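Local coordinates for DUF1904 domain-containing protein (Vibrio cholerae O1 biovar eltor str. N16961, PDB 1U9D) that is of unknown function but belongs to a family grouped with the MIF (macrophage migration inhibitory factor) clan, at residues 77-80 and 81-84. Residues are numbered along the deposited sequence; the frame is centred on the assembly and turned at random.
With PO4 (phosphate ion), chain C.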
loop_
_atom_site.group_PDB
_atom_site.type_symbol
_atom_site.label_atom_id
_atom_site.label_comp_id
_atom_site.label_asym_id
_atom_site.label_seq_id
_atom_site.Cartn_x
_atom_site.Cartn_y
_atom_site.Cartn_z
ATOM N N ARG A 77 8.920 -7.754 -0.224
ATOM C CA ARG A 77 8.639 -6.403 -0.678
ATOM C C ARG A 77 9.917 -5.905 -1.366
ATOM O O ARG A 77 11.005 -6.515 -1.249
ATOM C CB ARG A 77 8.274 -5.524 0.514
ATOM C CG ARG A 77 6.963 -5.905 1.214
ATOM C CD ARG A 77 5.714 -5.471 0.481
ATOM N NE ARG A 77 5.609 -4.006 0.442
ATOM C CZ ARG A 77 4.880 -3.251 1.241
ATOM N NH1 ARG A 77 4.121 -3.761 2.188
ATOM N NH2 ARG A 77 4.897 -1.934 1.087
ATOM N N GLU A 78 9.803 -4.803 -2.098
ATOM C CA GLU A 78 10.947 -4.245 -2.825
ATOM C C GLU A 78 12.091 -3.920 -1.863
ATOM O O GLU A 78 11.861 -3.682 -0.683
ATOM C CB GLU A 78 10.519 -2.964 -3.570
ATOM C CG GLU A 78 10.280 -1.781 -2.620
ATOM C CD GLU A 78 9.590 -0.599 -3.289
ATOM O OE1 GLU A 78 10.162 0.522 -3.300
ATOM O OE2 GLU A 78 8.474 -0.782 -3.823
ATOM N N GLN A 79 13.321 -3.894 -2.371
ATOM C CA GLN A 79 14.499 -3.624 -1.550
ATOM C C GLN A 79 14.369 -2.444 -0.612
ATOM O O GLN A 79 14.796 -2.514 0.530
ATOM C CB GLN A 79 15.726 -3.368 -2.429
ATOM C CG GLN A 79 17.032 -3.299 -1.631
ATOM C CD GLN A 79 17.491 -4.662 -1.123
ATOM O OE1 GLN A 79 17.392 -5.665 -1.834
ATOM N NE2 GLN A 79 17.957 -4.703 0.105
ATOM N N GLN A 80 13.831 -1.329 -1.103
ATOM C CA GLN A 80 13.747 -0.132 -0.286
ATOM C C GLN A 80 12.830 -0.332 0.924
ATOM O O GLN A 80 13.133 0.137 2.002
ATOM C CB GLN A 80 13.246 1.064 -1.107
ATOM C CG GLN A 80 13.305 2.348 -0.315
ATOM C CD GLN A 80 14.650 2.522 0.352
ATOM O OE1 GLN A 80 15.686 2.413 -0.319
ATOM N NE2 GLN A 80 14.653 2.770 1.676
ATOM N N THR A 81 11.720 -1.030 0.741
ATOM C CA THR A 81 10.823 -1.325 1.856
ATOM C C THR A 81 11.460 -2.280 2.856
ATOM O O THR A 81 11.385 -2.079 4.073
ATOM C CB THR A 81 9.529 -1.873 1.306
ATOM O OG1 THR A 81 8.971 -0.889 0.423
ATOM C CG2 THR A 81 8.465 -2.054 2.395
ATOM N N GLN A 82 12.085 -3.316 2.324
ATOM C CA GLN A 82 12.819 -4.286 3.120
ATOM C C GLN A 82 13.855 -3.570 3.983
ATOM O O GLN A 82 13.991 -3.824 5.158
ATOM C CB GLN A 82 13.468 -5.313 2.170
ATOM C CG GLN A 82 14.308 -6.387 2.835
ATOM C CD GLN A 82 14.898 -7.345 1.817
ATOM O OE1 GLN A 82 14.205 -8.246 1.325
ATOM N NE2 GLN A 82 16.166 -7.142 1.474
ATOM N N ASP A 83 14.580 -2.635 3.391
ATOM C CA ASP A 83 15.560 -1.863 4.143
ATOM C C ASP A 83 14.945 -1.084 5.306
ATOM O O ASP A 83 15.551 -0.983 6.368
ATOM C CB ASP A 83 16.259 -0.821 3.257
ATOM C CG ASP A 83 17.097 -1.410 2.142
ATOM O OD1 ASP A 83 17.436 -2.622 2.092
ATOM O OD2 ASP A 83 17.488 -0.660 1.208
ATOM N N GLN A 84 13.770 -0.488 5.090
ATOM C CA GLN A 84 13.082 0.256 6.148
ATOM C C GLN A 84 12.634 -0.637 7.288
ATOM O O GLN A 84 12.716 -0.272 8.465
ATOM C CB GLN A 84 11.881 1.006 5.566
ATOM C CG GLN A 84 12.252 2.369 4.999
ATOM C CD GLN A 84 11.973 3.462 6.001
ATOM O OE1 GLN A 84 10.806 3.844 6.212
ATOM N NE2 GLN A 84 13.022 3.929 6.671
HETATM P P PO4 C . 6.575 -3.685 -2.985
HETATM O O1 PO4 C . 7.024 -5.001 -3.567
HETATM O O2 PO4 C . 7.376 -3.296 -1.772
HETATM O O3 PO4 C . 6.745 -2.609 -4.029
HETATM O O4 PO4 C . 5.125 -3.805 -2.559
HETATM O O HOH W 1 13.816 -7.055 -1.199
HETATM O O HOH W 2 17.468 1.981 1.337
#
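Gln82 N and Glu78 O form the opening backbone bond of helix 79-97, 3.0 Å long and almost straight at 177°; Asp83 N to Gln79 O and Gln84 N to Gln80 O continue the pattern. Glu78 is the N-cap residue.

Among the side chains, Gln79 NE2 donates to Asp83 OD1 at 2.9 Å, on the syn side though somewhat out of the carboxylate plane, which is turned 52° from the amide. Although Gln79 CB starts away from Asp83, the bend at chi2 (73°) turns the amide forward to it. On the other carboxylate oxygen, water 2 donates to Asp83 OD2 and to Gln80 OE1. Water 1 joins Arg77 O to Gln82 OE1, the second bond weak.

A phosphate ion, probably from the crystallisation liquor, sits to one side of the first turn, at its N-terminal end. Its O2 takes Arg77 NE at 2.9 Å, in the guanidinium plane, and Glu78 N at 2.9 Å. Thr81 CG2 lies over the rim of one guanidinium face, 3.8 Å from Arg77 NH2, which also bonds weakly to Leu97 O of the second subunit. Glu78 OE2 is 2.5 Å from phosphate O3. Arg77, the Glu78 N-H and perhaps the helix end favour an anion beside the subunit interface; the Glu78 carboxylate would oppose it unless a proton lies between the two oxygens.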